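Local coordinates for conjugal transfer protein (Escherichia coli, PDB 5WIP) that probably serves as the VirB8-like inner-membrane component of a type IV secretion system that transfers plasmid DNA during conjugation, here its soluble NTF2-like domain, at residues Glu42-Tyr47 with Lys80-Ser85. Sequence-based numbering, arbitrary orientation.
Sequences ESYDFY and KVLGDS. With XXO (2-(furan-2-yl)pyridine-4-carboxylic acid), chain E.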
ATOM      1  N   GLU A  42      -4.744 -15.252  -1.525  1.00 28.40           N
ATOM      2  CA  GLU A  42      -4.116 -16.315  -0.752  1.00 32.91           C
ATOM      3  C   GLU A  42      -4.616 -16.403   0.683  1.00 28.35           C
ATOM      4  O   GLU A  42      -4.347 -17.405   1.354  1.00 30.54           O
ATOM      5  CB  GLU A  42      -2.592 -16.142  -0.760  1.00 22.40           C
ATOM      6  CG  GLU A  42      -1.980 -16.274  -2.144  1.00 27.76           C
ATOM      7  CD  GLU A  42      -2.358 -17.579  -2.821  1.00 36.43           C
ATOM      8  OE1 GLU A  42      -2.601 -18.573  -2.104  1.00 33.31           O
ATOM      9  OE2 GLU A  42      -2.420 -17.611  -4.069  1.00 35.16           O
ATOM     10  N   SER A  43      -5.326 -15.391   1.173  1.00 31.37           N
ATOM     11  CA  SER A  43      -5.944 -15.496   2.484  1.00 28.17           C
ATOM     12  C   SER A  43      -7.295 -16.192   2.371  1.00 35.66           C
ATOM     13  O   SER A  43      -7.861 -16.333   1.285  1.00 36.55           O
ATOM     14  CB  SER A  43      -6.125 -14.113   3.112  1.00 37.95           C
ATOM     15  OG  SER A  43      -4.919 -13.368   3.091  1.00 36.61           O
ATOM     16  N   TYR A  44      -7.813 -16.639   3.514  1.00 41.81           N
ATOM     17  CA  TYR A  44      -9.178 -17.153   3.583  1.00 39.23           C
ATOM     18  C   TYR A  44      -9.810 -16.700   4.890  1.00 33.83           C
ATOM     19  O   TYR A  44      -9.414 -17.157   5.967  1.00 26.17           O
ATOM     20  CB  TYR A  44      -9.235 -18.676   3.466  1.00 33.59           C
ATOM     21  CG  TYR A  44     -10.661 -19.180   3.510  1.00 45.12           C
ATOM     22  CD1 TYR A  44     -11.455 -19.167   2.370  1.00 40.89           C
ATOM     23  CD2 TYR A  44     -11.227 -19.634   4.695  1.00 42.56           C
ATOM     24  CE1 TYR A  44     -12.764 -19.610   2.404  1.00 35.25           C
ATOM     25  CE2 TYR A  44     -12.537 -20.080   4.737  1.00 42.95           C
ATOM     26  CZ  TYR A  44     -13.299 -20.065   3.589  1.00 50.04           C
ATOM     27  OH  TYR A  44     -14.603 -20.507   3.623  1.00 40.18           O
ATOM     28  N   ASP A  45     -10.794 -15.812   4.788  1.00 32.60           N
ATOM     29  CA  ASP A  45     -11.613 -15.395   5.918  1.00 42.30           C
ATOM     30  C   ASP A  45     -13.064 -15.419   5.467  1.00 40.91           C
ATOM     31  O   ASP A  45     -13.446 -14.668   4.562  1.00 36.44           O
ATOM     32  CB  ASP A  45     -11.219 -13.999   6.410  1.00 36.65           C
ATOM     33  CG  ASP A  45     -11.850 -13.650   7.745  1.00 43.30           C
ATOM     34  OD1 ASP A  45     -12.438 -14.550   8.383  1.00 59.71           O
ATOM     35  OD2 ASP A  45     -11.760 -12.474   8.156  1.00 47.41           O
ATOM     36  N   PHE A  46     -13.866 -16.290   6.083  1.00 42.65           N
ATOM     37  CA  PHE A  46     -15.259 -16.421   5.669  1.00 32.69           C
ATOM     38  C   PHE A  46     -15.987 -15.086   5.746  1.00 31.15           C
ATOM     39  O   PHE A  46     -16.762 -14.739   4.847  1.00 39.79           O
ATOM     40  CB  PHE A  46     -15.966 -17.472   6.525  1.00 42.45           C
ATOM     41  CG  PHE A  46     -17.399 -17.700   6.140  1.00 52.91           C
ATOM     42  CD1 PHE A  46     -17.717 -18.460   5.027  1.00 43.31           C
ATOM     43  CD2 PHE A  46     -18.426 -17.153   6.888  1.00 48.92           C
ATOM     44  CE1 PHE A  46     -19.034 -18.669   4.667  1.00 45.81           C
ATOM     45  CE2 PHE A  46     -19.744 -17.359   6.534  1.00 57.88           C
ATOM     46  CZ  PHE A  46     -20.049 -18.118   5.422  1.00 49.37           C
ATOM     47  N   TYR A  47     -15.743 -14.318   6.807  1.00 35.42           N
ATOM     48  CA  TYR A  47     -16.387 -13.022   6.985  1.00 51.24           C
ATOM     49  C   TYR A  47     -15.912 -11.977   5.986  1.00 40.10           C
ATOM     50  O   TYR A  47     -16.382 -10.836   6.043  1.00 62.75           O
ATOM     51  CB  TYR A  47     -16.159 -12.524   8.413  1.00 55.41           C
ATOM     52  CG  TYR A  47     -16.785 -13.412   9.465  1.00 47.31           C
ATOM     53  CD1 TYR A  47     -16.225 -14.641   9.785  1.00 51.12           C
ATOM     54  CD2 TYR A  47     -17.936 -13.024  10.137  1.00 47.57           C
ATOM     55  CE1 TYR A  47     -16.792 -15.458  10.741  1.00 57.31           C
ATOM     56  CE2 TYR A  47     -18.511 -13.836  11.097  1.00 38.52           C
ATOM     57  CZ  TYR A  47     -17.934 -15.051  11.395  1.00 57.70           C
ATOM     58  OH  TYR A  47     -18.503 -15.864  12.351  1.00 50.71           O
ATOM     59  N   LYS A  80     -18.185 -23.080   0.436  1.00 40.78           N
ATOM     60  CA  LYS A  80     -19.270 -23.986   0.799  1.00 34.79           C
ATOM     61  C   LYS A  80     -18.775 -25.101   1.712  1.00 36.94           C
ATOM     62  O   LYS A  80     -19.499 -25.543   2.613  1.00 34.26           O
ATOM     63  CB  LYS A  80     -19.915 -24.573  -0.457  1.00 39.04           C
ATOM     64  CG  LYS A  80     -20.563 -23.545  -1.374  1.00 40.45           C
ATOM     65  CD  LYS A  80     -21.349 -24.230  -2.484  1.00 46.79           C
ATOM     66  CE  LYS A  80     -21.955 -23.220  -3.446  1.00 56.26           C
ATOM     67  NZ  LYS A  80     -20.915 -22.529  -4.254  1.00 44.35           N
ATOM     68  N   VAL A  81     -17.543 -25.561   1.500  1.00 31.42           N
ATOM     69  CA  VAL A  81     -16.987 -26.641   2.311  1.00 32.26           C
ATOM     70  C   VAL A  81     -16.389 -26.099   3.603  1.00 36.21           C
ATOM     71  O   VAL A  81     -16.755 -26.523   4.705  1.00 29.76           O
ATOM     72  CB  VAL A  81     -15.943 -27.434   1.505  1.00 28.18           C
ATOM     73  CG1 VAL A  81     -15.271 -28.474   2.388  1.00 27.12           C
ATOM     74  CG2 VAL A  81     -16.586 -28.086   0.291  1.00 31.96           C
ATOM     75  N   LEU A  82     -15.455 -25.155   3.482  1.00 35.32           N
ATOM     76  CA  LEU A  82     -14.736 -24.670   4.655  1.00 34.84           C
ATOM     77  C   LEU A  82     -15.650 -23.887   5.588  1.00 38.62           C
ATOM     78  O   LEU A  82     -15.605 -24.073   6.811  1.00 40.14           O
ATOM     79  CB  LEU A  82     -13.550 -23.804   4.227  1.00 31.63           C
ATOM     80  CG  LEU A  82     -12.537 -24.419   3.261  1.00 42.90           C
ATOM     81  CD1 LEU A  82     -11.375 -23.462   3.051  1.00 45.60           C
ATOM     82  CD2 LEU A  82     -12.045 -25.765   3.768  1.00 34.79           C
ATOM     83  N   GLY A  83     -16.482 -23.010   5.037  1.00 33.66           N
ATOM     84  CA  GLY A  83     -17.283 -22.146   5.885  1.00 29.62           C
ATOM     85  C   GLY A  83     -16.393 -21.323   6.791  1.00 41.02           C
ATOM     86  O   GLY A  83     -15.388 -20.747   6.355  1.00 43.65           O
ATOM     87  N   ASP A  84     -16.748 -21.268   8.074  1.00 44.03           N
ATOM     88  CA  ASP A  84     -15.983 -20.529   9.067  1.00 34.47           C
ATOM     89  C   ASP A  84     -15.166 -21.450   9.970  1.00 46.35           C
ATOM     90  O   ASP A  84     -14.747 -21.038  11.056  1.00 49.68           O
ATOM     91  CB  ASP A  84     -16.919 -19.653   9.903  1.00 46.30           C
ATOM     92  CG  ASP A  84     -16.169 -18.662  10.771  1.00 57.51           C
ATOM     93  OD1 ASP A  84     -14.980 -18.405  10.491  1.00 48.49           O
ATOM     94  OD2 ASP A  84     -16.764 -18.150  11.743  1.00 57.92           O
ATOM     95  N   SER A  85     -14.921 -22.688   9.536  1.00 38.09           N
ATOM     96  CA  SER A  85     -14.205 -23.649  10.364  1.00 35.24           C
ATOM     97  C   SER A  85     -12.707 -23.379  10.432  1.00 46.86           C
ATOM     98  O   SER A  85     -12.060 -23.810  11.393  1.00 58.47           O
ATOM     99  CB  SER A  85     -14.439 -25.071   9.848  1.00 35.32           C
ATOM    100  OG  SER A  85     -13.754 -25.288   8.628  1.00 37.74           O
TER
HETATM  101  CAA XXO E 301      -9.177 -17.228  -1.277  1.00 52.84           C
HETATM  102  CAC XXO E 301     -10.085 -15.340  -1.943  1.00 43.54           C
HETATM  103  CAD XXO E 301     -10.738 -15.668  -0.818  0.55 45.51           C
HETATM  104  CAE XXO E 301     -10.212 -16.926  -0.275  1.00 54.76           C
HETATM  105  CAF XXO E 301      -8.245 -18.438  -1.280  1.00 54.21           C
HETATM  106  CAH XXO E 301      -7.016 -20.034  -2.587  1.00 62.80           C
HETATM  107  CAI XXO E 301      -6.535 -20.645  -1.274  1.00 70.07           C
HETATM  108  CAJ XXO E 301      -6.917 -20.142  -0.157  1.00 54.00           C
HETATM  109  CAK XXO E 301      -7.829 -18.959  -0.143  1.00 52.11           C
HETATM  110  CAL XXO E 301      -6.435 -20.752   1.158  1.00 65.58           C
HETATM  111  NAG XXO E 301      -7.801 -19.020  -2.574  0.45 50.87           N
HETATM  112  OAB XXO E 301      -9.197 -16.230  -2.203  0.73 42.37           O
HETATM  113  OAM XXO E 301      -5.262 -20.535   1.559  0.71 52.33           O
HETATM  114  OAN XXO E 301      -7.215 -21.469   1.840  1.00 70.73           O
HETATM  115  O   HOH W   1     -13.233 -18.118   7.775  1.00 34.56           O
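Tyr44 lays one face of its ring against Leu82 CD1 and ends with its hydroxyl on Gly83 O, so that a methyl covers the ring while a turn carbonyl takes the polar tip. At the base, Tyr44 CB lies 3.8 Å from OAN of the bound furanyl-pyridine carboxylic acid, and CD1 faces its furan, whose position is less certain. A chi1 of -179° sends the ring out towards Leu82 and Gly83. There Leu82 CD1 sits over the ring centre, 3.9 Å from the centroid, in a CH-pi contact. Farther along, CE2 has Gly83 O at the ring's edge, and CZ lies 3.8 Å from Leu82 CB. At the tip, Tyr44 OH donates to Gly83 O over 2.9 Å, meeting a lone pair in the carbonyl plane.

The acceptor belongs to a type II' turn, Leu82 to Ser85, where Gly83 adopts positive phi. Phe46 CB also lies close to Gly83 O. Between the two segments, a water accepts from Phe46 N and donates to Asp84 OD1, whose stronger partner is Arg115 in a salt bridge.

One tyrosine thus touches the bound compound at its base and gives its hydroxyl hydrogen to a carbonyl of the turn, so the ligand site and the turn before strand 86-98 share a residue.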